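Local coordinates for microbial serine proteinases; subtilisin (Bacillus subtilis, PDB 2GKO), which hydrolyses peptide bonds as a cold-adapted (psychrophilic) serine protease of the subtilisin family, loaded with calcium in the crystal, at residues A260-Q265 with R275-T280. Sequence-based numbering, arbitrary orientation.
Sequences AKIWAQ and RGELQT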
ATOM      1  N   ALA A 260       2.375   2.208  -9.018  1.00 11.97           N
ATOM      2  CA  ALA A 260       1.689   1.835 -10.261  1.00 12.20           C
ATOM      3  C   ALA A 260       1.661   2.977 -11.270  1.00 12.31           C
ATOM      4  O   ALA A 260       1.860   2.762 -12.463  1.00 12.41           O
ATOM      5  CB  ALA A 260       0.288   1.365  -9.966  1.00 11.93           C
ATOM      6  N   LYS A 261       1.428   4.183 -10.778  1.00 13.19           N
ATOM      7  CA  LYS A 261       1.447   5.393 -11.593  1.00 13.63           C
ATOM      8  C   LYS A 261       2.835   5.584 -12.220  1.00 14.42           C
ATOM      9  O   LYS A 261       2.954   5.931 -13.420  1.00 15.91           O
ATOM     10  CB  LYS A 261       1.079   6.593 -10.709  1.00 13.56           C
ATOM     11  CG  LYS A 261       0.828   7.888 -11.441  1.00 14.51           C
ATOM     12  CD  LYS A 261       0.278   8.951 -10.501  1.00 15.17           C
ATOM     13  CE  LYS A 261       0.297  10.342 -11.150  1.00 16.13           C
ATOM     14  NZ  LYS A 261      -0.651  10.464 -12.279  1.00 15.44           N
ATOM     15  N   ILE A 262       3.883   5.368 -11.424  1.00 13.74           N
ATOM     16  CA  ILE A 262       5.248   5.447 -11.915  1.00 14.39           C
ATOM     17  C   ILE A 262       5.503   4.349 -12.950  1.00 14.64           C
ATOM     18  O   ILE A 262       5.999   4.610 -14.051  1.00 14.65           O
ATOM     19  CB  ILE A 262       6.248   5.331 -10.733  1.00 14.07           C
ATOM     20  CG1 ILE A 262       6.168   6.575  -9.855  1.00 14.62           C
ATOM     21  CG2 ILE A 262       7.681   5.126 -11.215  1.00 15.31           C
ATOM     22  CD1 ILE A 262       6.853   6.410  -8.510  1.00 14.78           C
ATOM     23  N   TRP A 263       5.125   3.116 -12.614  1.00 14.38           N
ATOM     24  CA  TRP A 263       5.431   1.963 -13.449  1.00 14.94           C
ATOM     25  C   TRP A 263       4.785   2.076 -14.826  1.00 15.20           C
ATOM     26  O   TRP A 263       5.385   1.671 -15.818  1.00 16.02           O
ATOM     27  CB  TRP A 263       5.001   0.650 -12.766  1.00 14.79           C
ATOM     28  CG  TRP A 263       5.903  -0.516 -13.028  1.00 14.80           C
ATOM     29  CD1 TRP A 263       6.820  -0.661 -14.048  1.00 14.65           C
ATOM     30  CD2 TRP A 263       6.003  -1.708 -12.240  1.00 13.77           C
ATOM     31  NE1 TRP A 263       7.485  -1.851 -13.917  1.00 15.18           N
ATOM     32  CE2 TRP A 263       7.007  -2.514 -12.810  1.00 14.38           C
ATOM     33  CE3 TRP A 263       5.364  -2.160 -11.081  1.00 12.69           C
ATOM     34  CZ2 TRP A 263       7.359  -3.753 -12.275  1.00 15.66           C
ATOM     35  CZ3 TRP A 263       5.716  -3.374 -10.553  1.00 14.71           C
ATOM     36  CH2 TRP A 263       6.693  -4.163 -11.150  1.00 14.26           C
ATOM     37  N   ALA A 264       3.574   2.628 -14.874  1.00 15.85           N
ATOM     38  CA  ALA A 264       2.787   2.715 -16.101  1.00 16.76           C
ATOM     39  C   ALA A 264       3.476   3.609 -17.124  1.00 17.68           C
ATOM     40  O   ALA A 264       3.298   3.438 -18.332  1.00 18.05           O
ATOM     41  CB  ALA A 264       1.415   3.231 -15.797  1.00 16.72           C
ATOM     42  N   GLN A 265       4.283   4.549 -16.644  1.00 18.99           N
ATOM     43  CA  GLN A 265       5.045   5.435 -17.532  1.00 20.58           C
ATOM     44  C   GLN A 265       6.394   4.843 -17.973  1.00 21.45           C
ATOM     45  O   GLN A 265       7.024   5.352 -18.915  1.00 22.83           O
ATOM     46  CB  GLN A 265       5.235   6.781 -16.849  1.00 20.43           C
ATOM     47  CG  GLN A 265       3.933   7.540 -16.618  1.00 22.76           C
ATOM     48  CD  GLN A 265       2.990   7.466 -17.818  1.00 25.53           C
ATOM     49  OE1 GLN A 265       3.351   7.913 -18.912  1.00 26.40           O
ATOM     50  NE2 GLN A 265       1.801   6.884 -17.628  1.00 23.70           N
ATOM     51  N   ARG A 275      11.082   0.584  -7.394  1.00 15.35           N
ATOM     52  CA  ARG A 275      11.401   0.729  -5.980  1.00 15.51           C
ATOM     53  C   ARG A 275      12.460   1.812  -5.783  1.00 15.67           C
ATOM     54  O   ARG A 275      12.374   2.609  -4.867  1.00 15.47           O
ATOM     55  CB  ARG A 275      11.903  -0.598  -5.438  1.00 15.62           C
ATOM     56  CG  ARG A 275      12.166  -0.586  -3.952  1.00 14.73           C
ATOM     57  CD  ARG A 275      12.619  -1.893  -3.431  1.00 12.62           C
ATOM     58  NE  ARG A 275      12.648  -1.899  -1.965  1.00 13.41           N
ATOM     59  CZ  ARG A 275      12.977  -2.951  -1.227  1.00 12.15           C
ATOM     60  NH1 ARG A 275      13.270  -4.119  -1.778  1.00 14.90           N
ATOM     61  NH2 ARG A 275      12.927  -2.855   0.098  1.00 12.52           N
ATOM     62  N   GLY A 276      13.461   1.816  -6.656  1.00 15.79           N
ATOM     63  CA  GLY A 276      14.506   2.816  -6.618  1.00 15.51           C
ATOM     64  C   GLY A 276      13.985   4.205  -6.906  1.00 15.92           C
ATOM     65  O   GLY A 276      14.440   5.175  -6.298  1.00 16.27           O
ATOM     66  N   GLU A 277      13.020   4.317  -7.819  1.00 15.92           N
ATOM     67  CA  GLU A 277      12.381   5.589  -8.093  1.00 15.96           C
ATOM     68  C   GLU A 277      11.575   6.078  -6.885  1.00 15.78           C
ATOM     69  O   GLU A 277      11.612   7.246  -6.566  1.00 14.85           O
ATOM     70  CB  GLU A 277      11.508   5.523  -9.361  1.00 15.74           C
ATOM     71  CG  GLU A 277      10.804   6.826  -9.749  1.00 16.75           C
ATOM     72  CD  GLU A 277      11.763   7.950 -10.119  1.00 17.41           C
ATOM     73  OE1 GLU A 277      12.943   7.656 -10.422  1.00 20.52           O
ATOM     74  OE2 GLU A 277      11.300   9.109 -10.124  1.00 18.39           O
ATOM     75  N   LEU A 278      10.843   5.189  -6.219  1.00 15.49           N
ATOM     76  CA  LEU A 278      10.167   5.575  -4.975  1.00 15.29           C
ATOM     77  C   LEU A 278      11.151   6.109  -3.943  1.00 15.35           C
ATOM     78  O   LEU A 278      10.887   7.104  -3.293  1.00 14.84           O
ATOM     79  CB  LEU A 278       9.420   4.376  -4.374  1.00 15.19           C
ATOM     80  CG  LEU A 278       8.146   3.916  -5.088  1.00 16.03           C
ATOM     81  CD1 LEU A 278       7.675   2.614  -4.447  1.00 17.26           C
ATOM     82  CD2 LEU A 278       7.039   4.969  -5.055  1.00 15.68           C
ATOM     83  N   GLN A 279      12.271   5.422  -3.794  1.00 15.92           N
ATOM     84  CA  GLN A 279      13.306   5.802  -2.835  1.00 17.15           C
ATOM     85  C   GLN A 279      13.876   7.172  -3.168  1.00 17.89           C
ATOM     86  O   GLN A 279      14.040   8.014  -2.295  1.00 18.58           O
ATOM     87  CB  GLN A 279      14.418   4.767  -2.791  1.00 17.07           C
ATOM     88  CG  GLN A 279      14.047   3.492  -2.043  1.00 17.70           C
ATOM     89  CD  GLN A 279      15.054   2.377  -2.204  1.00 18.95           C
ATOM     90  OE1 GLN A 279      16.169   2.594  -2.706  1.00 20.15           O
ATOM     91  NE2 GLN A 279      14.685   1.182  -1.776  1.00 16.76           N
ATOM     92  N   THR A 280      14.170   7.397  -4.446  1.00 18.40           N
ATOM     93  CA  THR A 280      14.667   8.698  -4.898  1.00 18.59           C
ATOM     94  C   THR A 280      13.704   9.825  -4.634  1.00 18.16           C
ATOM     95  O   THR A 280      14.073  10.867  -4.112  1.00 17.86           O
ATOM     96  CB  THR A 280      14.962   8.621  -6.411  1.00 18.88           C
ATOM     97  OG1 THR A 280      16.032   7.698  -6.613  1.00 20.33           O
ATOM     98  CG2 THR A 280      15.465   9.947  -6.955  1.00 20.86           C
TER
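Of 260-265, only Ile-262 touches 275-280, and it meets its two neighbours with different branches. Its CD1 runs out to the CD2 methyl of Leu-278, the two carbons 3.7 Å apart. The other branch, CG2, rests on the aliphatic part of Glu-277, with 3.8 Å from Ile-262 CG2 to Glu-277 CG. The isoleucine torsions split the work this way: chi1 (-69°) sets CG2 anti to the backbone N, toward Glu-277, while the extended chi2 (166°) carries CD1 on to Leu-278. Everything that crosses is apolar, and the nearest CA atoms, those of Ile-262 and Glu-277, are 8.1 Å apart. Leu-278 also touches Leu-258 and Ala-259, earlier in helix 248-265, and Trp-263 packs on Asn-271 and Val-274, earlier in helix 271-283.

The two segments belong to consecutive helices of the subtilase fold. Helix 248-265 starts beside the phenylmethanesulfonic acid pocket, which includes Ser-249; the present contact lies near its other end, just before the short connection to helix 271-283.

The polar atoms look elsewhere. Glu-277 bends at chi2, and its OE2 forms a salt bridge to Arg-281, one turn on, which the side chain of Ile-262 also touches; the methylene CG is left to pack on the isoleucine. Within 275-280, Gly-276 O takes two donors from Thr-280 on opposite faces of its plane: the backbone N at 2.9 Å, and OG1 at 3.0 Å, the hydroxyl tilted 33° out of the carbonyl plane.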